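Local atomic coordinates of alpha-rhamnosidase (Dictyoglomus thermophilum, PDB entry 6I60), a protein that probably hydrolyses terminal non-reducing alpha-L-rhamnose residues from alpha-L-rhamnosides. Residues Val71-Ser76 / Asp86-Gly91; Val112-Val117 / Val132-Thr137. All coordinates share one frame; numbering follows the deposited sequence.

Contact 1: Val71-Ser76 / Asp86-Gly91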
ATOM      1  N   VAL A  71      -4.664  29.639   5.506  1.00 52.67           N
ATOM      2  CA  VAL A  71      -5.753  28.864   4.924  1.00 54.75           C
ATOM      3  C   VAL A  71      -7.062  29.351   5.528  1.00 58.41           C
ATOM      4  O   VAL A  71      -7.155  29.565   6.742  1.00 61.48           O
ATOM      5  CB  VAL A  71      -5.555  27.353   5.144  1.00 47.59           C
ATOM      6  CG1 VAL A  71      -5.163  27.062   6.577  1.00 59.94           C
ATOM      7  CG2 VAL A  71      -6.814  26.589   4.770  1.00 58.59           C
ATOM      8  N   ILE A  72      -8.061  29.552   4.677  1.00 60.66           N
ATOM      9  CA  ILE A  72      -9.379  30.013   5.090  1.00 57.19           C
ATOM     10  C   ILE A  72     -10.364  28.887   4.834  1.00 58.65           C
ATOM     11  O   ILE A  72     -10.381  28.314   3.737  1.00 58.88           O
ATOM     12  CB  ILE A  72      -9.790  31.284   4.326  1.00 61.70           C
ATOM     13  CG1 ILE A  72      -8.955  32.475   4.802  1.00 66.16           C
ATOM     14  CG2 ILE A  72     -11.282  31.533   4.476  1.00 57.82           C
ATOM     15  CD1 ILE A  72      -9.602  33.823   4.573  1.00 69.27           C
ATOM     16  N   VAL A  73     -11.176  28.552   5.833  1.00 60.65           N
ATOM     17  CA  VAL A  73     -12.220  27.554   5.657  1.00 56.04           C
ATOM     18  C   VAL A  73     -13.553  28.220   5.942  1.00 59.27           C
ATOM     19  O   VAL A  73     -13.697  28.929   6.945  1.00 62.44           O
ATOM     20  CB  VAL A  73     -12.000  26.321   6.549  1.00 53.62           C
ATOM     21  CG1 VAL A  73     -13.127  25.277   6.320  1.00 53.89           C
ATOM     22  CG2 VAL A  73     -10.580  25.765   6.311  1.00 65.34           C
ATOM     23  N   SER A  74     -14.519  28.005   5.053  1.00 58.80           N
ATOM     24  CA  SER A  74     -15.824  28.638   5.123  1.00 62.54           C
ATOM     25  C   SER A  74     -16.915  27.588   4.947  1.00 67.50           C
ATOM     26  O   SER A  74     -16.654  26.425   4.620  1.00 63.52           O
ATOM     27  CB  SER A  74     -15.976  29.733   4.059  1.00 66.04           C
ATOM     28  OG  SER A  74     -14.989  30.737   4.215  1.00 70.81           O
ATOM     29  N   SER A  75     -18.157  28.018   5.166  1.00 68.29           N
ATOM     30  CA  SER A  75     -19.315  27.134   5.115  1.00 56.49           C
ATOM     31  C   SER A  75     -20.154  27.307   3.858  1.00 60.07           C
ATOM     32  O   SER A  75     -21.154  26.599   3.696  1.00 61.77           O
ATOM     33  CB  SER A  75     -20.197  27.350   6.350  1.00 59.73           C
ATOM     34  OG  SER A  75     -20.497  28.722   6.531  1.00 53.53           O
ATOM     35  N   SER A  76     -19.785  28.224   2.966  1.00 55.89           N
ATOM     36  CA  SER A  76     -20.546  28.424   1.741  1.00 63.22           C
ATOM     37  C   SER A  76     -19.630  29.023   0.684  1.00 65.72           C
ATOM     38  O   SER A  76     -18.561  29.558   0.993  1.00 63.02           O
ATOM     39  CB  SER A  76     -21.769  29.319   1.979  1.00 55.27           C
ATOM     40  OG  SER A  76     -21.521  30.647   1.559  1.00 59.48           O
ATOM     41  N   ASP A  86     -15.109  31.879   7.997  1.00 69.30           N
ATOM     42  CA  ASP A  86     -16.394  31.493   8.575  1.00 66.46           C
ATOM     43  C   ASP A  86     -16.217  30.432   9.652  1.00 69.19           C
ATOM     44  O   ASP A  86     -16.748  30.562  10.760  1.00 70.87           O
ATOM     45  CB  ASP A  86     -17.342  31.003   7.481  1.00 64.64           C
ATOM     46  CG  ASP A  86     -18.760  30.820   7.983  1.00 70.65           C
ATOM     47  OD1 ASP A  86     -19.703  31.137   7.230  1.00 76.30           O
ATOM     48  OD2 ASP A  86     -18.933  30.359   9.132  1.00 80.77           O
ATOM     49  N   VAL A  87     -15.471  29.371   9.357  1.00 68.79           N
ATOM     50  CA  VAL A  87     -15.198  28.352  10.358  1.00 67.59           C
ATOM     51  C   VAL A  87     -13.711  28.156  10.634  1.00 62.97           C
ATOM     52  O   VAL A  87     -13.363  27.511  11.639  1.00 64.64           O
ATOM     53  CB  VAL A  87     -15.855  27.007   9.981  1.00 66.57           C
ATOM     54  CG1 VAL A  87     -17.291  27.264   9.473  1.00 66.51           C
ATOM     55  CG2 VAL A  87     -15.006  26.230   9.002  1.00 60.64           C
ATOM     56  N   TRP A  88     -12.809  28.683   9.801  1.00 57.93           N
ATOM     57  CA  TRP A  88     -11.394  28.727  10.149  1.00 50.12           C
ATOM     58  C   TRP A  88     -10.709  29.871   9.417  1.00 53.41           C
ATOM     59  O   TRP A  88     -10.994  30.135   8.246  1.00 57.64           O
ATOM     60  CB  TRP A  88     -10.670  27.415   9.827  1.00 57.19           C
ATOM     61  CG  TRP A  88      -9.401  27.233  10.642  1.00 60.34           C
ATOM     62  CD1 TRP A  88      -9.055  27.909  11.779  1.00 60.75           C
ATOM     63  CD2 TRP A  88      -8.326  26.315  10.384  1.00 61.25           C
ATOM     64  NE1 TRP A  88      -7.837  27.471  12.244  1.00 55.91           N
ATOM     65  CE2 TRP A  88      -7.369  26.493  11.406  1.00 65.29           C
ATOM     66  CE3 TRP A  88      -8.080  25.362   9.391  1.00 63.33           C
ATOM     67  CZ2 TRP A  88      -6.187  25.753  11.461  1.00 65.44           C
ATOM     68  CZ3 TRP A  88      -6.905  24.630   9.448  1.00 62.62           C
ATOM     69  CH2 TRP A  88      -5.974  24.831  10.475  1.00 66.06           C
ATOM     70  N   ASP A  89      -9.786  30.532  10.119  1.00 52.49           N
ATOM     71  CA  ASP A  89      -8.933  31.559   9.521  1.00 54.65           C
ATOM     72  C   ASP A  89      -7.646  31.609  10.341  1.00 62.42           C
ATOM     73  O   ASP A  89      -7.620  32.204  11.423  1.00 76.40           O
ATOM     74  CB  ASP A  89      -9.625  32.915   9.486  1.00 54.69           C
ATOM     75  CG  ASP A  89      -8.882  33.928   8.629  1.00 67.13           C
ATOM     76  OD1 ASP A  89      -7.635  33.844   8.548  1.00 62.81           O
ATOM     77  OD2 ASP A  89      -9.546  34.809   8.042  1.00 66.21           O
ATOM     78  N   THR A  90      -6.590  30.978   9.824  1.00 55.68           N
ATOM     79  CA  THR A  90      -5.323  30.930  10.544  1.00 54.21           C
ATOM     80  C   THR A  90      -4.600  32.269  10.550  1.00 59.45           C
ATOM     81  O   THR A  90      -3.772  32.506  11.437  1.00 60.84           O
ATOM     82  CB  THR A  90      -4.403  29.872   9.931  1.00 53.37           C
ATOM     83  OG1 THR A  90      -3.988  30.295   8.626  1.00 50.69           O
ATOM     84  CG2 THR A  90      -5.125  28.550   9.815  1.00 50.06           C
ATOM     85  N   GLY A  91      -4.886  33.145   9.592  1.00 57.54           N
ATOM     86  CA  GLY A  91      -4.071  34.328   9.443  1.00 48.51           C
ATOM     87  C   GLY A  91      -2.708  33.948   8.885  1.00 53.51           C
ATOM     88  O   GLY A  91      -2.431  32.792   8.560  1.00 58.99           O
TER

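Contact 2: Val112-Val117 / Val132-Thr137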
ATOM      1  N   VAL A 112     -20.743  20.328   3.779  1.00 53.33           N
ATOM      2  CA  VAL A 112     -19.698  20.543   2.785  1.00 58.79           C
ATOM      3  C   VAL A 112     -18.978  21.839   3.126  1.00 55.37           C
ATOM      4  O   VAL A 112     -19.620  22.872   3.361  1.00 53.61           O
ATOM      5  CB  VAL A 112     -20.282  20.587   1.361  1.00 55.62           C
ATOM      6  CG1 VAL A 112     -19.364  21.357   0.416  1.00 49.73           C
ATOM      7  CG2 VAL A 112     -20.517  19.180   0.842  1.00 65.64           C
ATOM      8  N   TYR A 113     -17.649  21.790   3.163  1.00 59.82           N
ATOM      9  CA  TYR A 113     -16.834  22.953   3.466  1.00 60.23           C
ATOM     10  C   TYR A 113     -15.975  23.326   2.264  1.00 59.22           C
ATOM     11  O   TYR A 113     -15.756  22.523   1.353  1.00 62.49           O
ATOM     12  CB  TYR A 113     -15.943  22.704   4.689  1.00 55.91           C
ATOM     13  CG  TYR A 113     -16.712  22.354   5.941  1.00 59.24           C
ATOM     14  CD1 TYR A 113     -17.069  21.039   6.217  1.00 60.16           C
ATOM     15  CD2 TYR A 113     -17.084  23.337   6.846  1.00 61.44           C
ATOM     16  CE1 TYR A 113     -17.776  20.715   7.361  1.00 60.16           C
ATOM     17  CE2 TYR A 113     -17.789  23.023   7.993  1.00 67.64           C
ATOM     18  CZ  TYR A 113     -18.134  21.711   8.246  1.00 68.14           C
ATOM     19  OH  TYR A 113     -18.835  21.401   9.389  1.00 71.06           O
ATOM     20  N   PHE A 114     -15.491  24.565   2.278  1.00 50.51           N
ATOM     21  CA  PHE A 114     -14.648  25.105   1.223  1.00 56.51           C
ATOM     22  C   PHE A 114     -13.389  25.682   1.850  1.00 62.10           C
ATOM     23  O   PHE A 114     -13.413  26.158   2.989  1.00 59.36           O
ATOM     24  CB  PHE A 114     -15.380  26.188   0.414  1.00 63.48           C
ATOM     25  CG  PHE A 114     -16.761  25.787  -0.034  1.00 66.77           C
ATOM     26  CD1 PHE A 114     -17.843  25.886   0.827  1.00 58.42           C
ATOM     27  CD2 PHE A 114     -16.978  25.315  -1.319  1.00 65.40           C
ATOM     28  CE1 PHE A 114     -19.109  25.513   0.419  1.00 56.79           C
ATOM     29  CE2 PHE A 114     -18.244  24.944  -1.734  1.00 59.03           C
ATOM     30  CZ  PHE A 114     -19.310  25.044  -0.863  1.00 51.10           C
ATOM     31  N   TRP A 115     -12.284  25.641   1.107  1.00 61.77           N
ATOM     32  CA  TRP A 115     -11.037  26.163   1.648  1.00 55.95           C
ATOM     33  C   TRP A 115     -10.098  26.581   0.527  1.00 52.43           C
ATOM     34  O   TRP A 115      -9.981  25.890  -0.488  1.00 59.46           O
ATOM     35  CB  TRP A 115     -10.352  25.141   2.568  1.00 58.41           C
ATOM     36  CG  TRP A 115      -9.771  23.937   1.878  1.00 61.39           C
ATOM     37  CD1 TRP A 115     -10.455  22.960   1.213  1.00 59.95           C
ATOM     38  CD2 TRP A 115      -8.385  23.573   1.811  1.00 56.26           C
ATOM     39  NE1 TRP A 115      -9.579  22.015   0.730  1.00 56.07           N
ATOM     40  CE2 TRP A 115      -8.304  22.369   1.083  1.00 50.71           C
ATOM     41  CE3 TRP A 115      -7.204  24.152   2.290  1.00 50.43           C
ATOM     42  CZ2 TRP A 115      -7.090  21.734   0.824  1.00 57.77           C
ATOM     43  CZ3 TRP A 115      -6.001  23.519   2.033  1.00 50.69           C
ATOM     44  CH2 TRP A 115      -5.953  22.323   1.307  1.00 56.93           C
ATOM     45  N   LYS A 116      -9.445  27.723   0.723  1.00 48.02           N
ATOM     46  CA  LYS A 116      -8.358  28.206  -0.114  1.00 56.46           C
ATOM     47  C   LYS A 116      -7.131  28.434   0.761  1.00 59.53           C
ATOM     48  O   LYS A 116      -7.190  28.320   1.988  1.00 55.66           O
ATOM     49  CB  LYS A 116      -8.745  29.498  -0.844  1.00 59.13           C
ATOM     50  CG  LYS A 116     -10.241  29.733  -0.954  1.00 62.89           C
ATOM     51  CD  LYS A 116     -10.558  31.201  -1.198  1.00 62.38           C
ATOM     52  CE  LYS A 116     -10.377  32.023   0.068  1.00 66.14           C
ATOM     53  NZ  LYS A 116     -10.704  33.460  -0.151  1.00 55.72           N
ATOM     54  N   VAL A 117      -6.006  28.762   0.129  1.00 51.66           N
ATOM     55  CA  VAL A 117      -4.773  28.984   0.879  1.00 54.39           C
ATOM     56  C   VAL A 117      -3.870  29.916   0.083  1.00 54.67           C
ATOM     57  O   VAL A 117      -3.827  29.864  -1.149  1.00 56.55           O
ATOM     58  CB  VAL A 117      -4.075  27.643   1.218  1.00 50.04           C
ATOM     59  CG1 VAL A 117      -3.538  26.974  -0.030  1.00 49.78           C
ATOM     60  CG2 VAL A 117      -2.962  27.855   2.234  1.00 47.76           C
ATOM     61  N   VAL A 132     -10.782  27.534  -4.958  1.00 65.30           N
ATOM     62  CA  VAL A 132     -11.585  27.012  -3.857  1.00 63.18           C
ATOM     63  C   VAL A 132     -11.707  25.500  -3.986  1.00 57.60           C
ATOM     64  O   VAL A 132     -12.214  24.984  -4.989  1.00 60.89           O
ATOM     65  CB  VAL A 132     -12.962  27.684  -3.833  1.00 53.76           C
ATOM     66  CG1 VAL A 132     -13.879  26.984  -2.842  1.00 51.60           C
ATOM     67  CG2 VAL A 132     -12.820  29.159  -3.493  1.00 57.97           C
ATOM     68  N   ASN A 133     -11.232  24.783  -2.972  1.00 54.90           N
ATOM     69  CA  ASN A 133     -11.376  23.341  -2.896  1.00 56.97           C
ATOM     70  C   ASN A 133     -12.535  22.995  -1.962  1.00 63.36           C
ATOM     71  O   ASN A 133     -13.227  23.869  -1.435  1.00 65.75           O
ATOM     72  CB  ASN A 133     -10.068  22.693  -2.440  1.00 56.70           C
ATOM     73  CG  ASN A 133      -9.195  22.266  -3.604  1.00 60.46           C
ATOM     74  OD1 ASN A 133      -8.705  23.101  -4.367  1.00 47.52           O
ATOM     75  ND2 ASN A 133      -9.000  20.959  -3.750  1.00 58.89           N
ATOM     76  N   THR A 134     -12.746  21.698  -1.751  1.00 63.91           N
ATOM     77  CA  THR A 134     -13.935  21.241  -1.048  1.00 58.60           C
ATOM     78  C   THR A 134     -13.636  19.932  -0.334  1.00 60.65           C
ATOM     79  O   THR A 134     -12.953  19.064  -0.882  1.00 64.53           O
ATOM     80  CB  THR A 134     -15.106  21.063  -2.027  1.00 54.59           C
ATOM     81  OG1 THR A 134     -15.665  22.345  -2.343  1.00 58.86           O
ATOM     82  CG2 THR A 134     -16.192  20.170  -1.443  1.00 63.77           C
ATOM     83  N   PHE A 135     -14.134  19.805   0.894  1.00 60.39           N
ATOM     84  CA  PHE A 135     -14.158  18.522   1.582  1.00 62.35           C
ATOM     85  C   PHE A 135     -15.501  18.373   2.279  1.00 61.54           C
ATOM     86  O   PHE A 135     -15.969  19.308   2.936  1.00 62.15           O
ATOM     87  CB  PHE A 135     -12.999  18.384   2.582  1.00 59.92           C
ATOM     88  CG  PHE A 135     -13.022  19.389   3.701  1.00 58.67           C
ATOM     89  CD1 PHE A 135     -12.489  20.656   3.525  1.00 52.80           C
ATOM     90  CD2 PHE A 135     -13.549  19.055   4.939  1.00 64.19           C
ATOM     91  CE1 PHE A 135     -12.499  21.576   4.556  1.00 55.98           C
ATOM     92  CE2 PHE A 135     -13.563  19.971   5.974  1.00 58.12           C
ATOM     93  CZ  PHE A 135     -13.036  21.231   5.782  1.00 61.26           C
ATOM     94  N   GLU A 136     -16.127  17.211   2.114  1.00 63.16           N
ATOM     95  CA  GLU A 136     -17.439  16.929   2.683  1.00 61.62           C
ATOM     96  C   GLU A 136     -17.301  15.934   3.826  1.00 62.52           C
ATOM     97  O   GLU A 136     -16.625  14.910   3.687  1.00 58.82           O
ATOM     98  CB  GLU A 136     -18.394  16.376   1.623  1.00 62.88           C
ATOM     99  CG  GLU A 136     -19.702  15.845   2.193  1.00 63.27           C
ATOM    100  CD  GLU A 136     -20.778  15.672   1.138  1.00 64.99           C
ATOM    101  OE1 GLU A 136     -20.544  16.062  -0.025  1.00 58.72           O
ATOM    102  OE2 GLU A 136     -21.858  15.138   1.472  1.00 69.94           O
ATOM    103  N   THR A 137     -17.945  16.235   4.948  1.00 60.87           N
ATOM    104  CA  THR A 137     -17.932  15.334   6.088  1.00 60.90           C
ATOM    105  C   THR A 137     -18.988  14.250   5.915  1.00 61.35           C
ATOM    106  O   THR A 137     -20.065  14.494   5.364  1.00 56.89           O
ATOM    107  CB  THR A 137     -18.175  16.105   7.387  1.00 55.28           C
ATOM    108  OG1 THR A 137     -19.328  16.941   7.240  1.00 60.99           O
ATOM    109  CG2 THR A 137     -16.971  16.971   7.724  1.00 53.76           C
TER
HETATM  110  O   HOH W   1     -10.454  19.526  -0.009  1.00 58.57           O

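Contact 1: Val71-Ser76 / Asp86-Gly91
Val-73 turns CB to Val-87 and Trp-88, and its two methyls spread to either side, one to each. Val-73 CG1, anti to the backbone N (chi1 -179°), meets Val-87 CG2 at 3.4 Å, and Val-73 CG2 lies at the edge of the indole, 4.0 Å from Trp-88 CE3. Forked at CB, a valine can serve both neighbours at once. Both meet it because this is a classic beta bulge: Val-73 O accepts from Val-87 N and Trp-88 N, reached from the same face of its plane, each at 3.0 Å. The bulge belongs to the antiparallel pairing of the short edge strand 88-89 with strand 68-74 in the immunoglobulin-like N-terminal domain. Thr-90 CG2 sits over the rim of one indole face and butts against Val-71 CG1 at 3.6 Å, while Thr-90 OG1 accepts from Val-71 N at 3.3 Å; threonine supplies both bump and acceptor. On the other side of the sheet, buried Ile-72 packs on Phe-129 and runs alongside Asp-89, whose OD1, the acceptor an Asx turn needs, takes Gly-91 N and also Gln-70. Beyond the bulge, Ser-75 OG donates to Asp-86 OD1 at 2.6 Å, from above the carboxylate plane.

Contact 2: Val112-Val117 / Val132-Thr137
Val-112 lays CG2 along Glu-136 from CB to the carboxylate, whose two oxygens go to Arg-193 (OE1) and Arg-191 (OE2) in salt bridges; a long residue with an apolar stem and a charged end suits this spot. Next, Tyr-113 points to the other side of the sheet and sets CB over one face of Phe-135 in a CH-pi contact, 3.8 Å from Tyr-113 CB to the centroid of the Phe-135 ring. The two rings are nearly parallel but slid apart, and Tyr-113 OH reaches Glu-108 N. Back on the first side, Phe-114 lies beside Thr-134, and Phe-114 CB meets Val-132 CG1 at 3.7 Å. Trp-115 completes an aromatic cluster on the face of this immunoglobulin-like sheet that also packs on Phe-53: the edge of Phe-135 faces its five-membered ring, offset, planes 70° apart. In Phe-135 a chi1 of 62° sets CG between the backbone N and the carbonyl carbon, which brings the ring to both partners. With only an alanine here, Tyr-113 CB would probably lose the face it rests on and Trp-115 the edge against its ring, leaving a gap between them. Trp-115 NE1 gives its hydrogen to a water, which bonds weakly to Thr-134 O. Lys-116 packs CG on Val-132 CG2, while NZ goes to Ile-80 O and makes a cation-pi contact with Phe-129. Four backbone hydrogen bonds hold the strands in register, the aromatic side probably gains from dispersion and ring electrostatics, and Tyr-113 OH, Lys-116 NZ and the Glu-136 carboxylate find partners beyond the two segments.

Contacts 1 and 2 are two strand pairings of one mixed sheet in the N-terminal immunoglobulin domain, 88-89 with 68-74 and 112-120 with 133-137, their centres about 9 Å apart. Strand 68-74 from contact 1 and strand 112-120 from contact 2 are direct antiparallel neighbours, joined by probable hydrogen bonds from Ser-74 N to Phe-114 O (3.0 Å) and from Ile-72 N to Lys-116 O (3.1 Å). On the shared face Val-71 and Val-73 lean on Trp-115, and Val-73 also on Tyr-113, so the bulge side of contact 1 runs on into the aromatic cluster of contact 2. Neither contact includes Tyr-656, Glu-659 or Leu-660, which bind 2-(2-ethoxyethoxy)ethanol on helix 651-672.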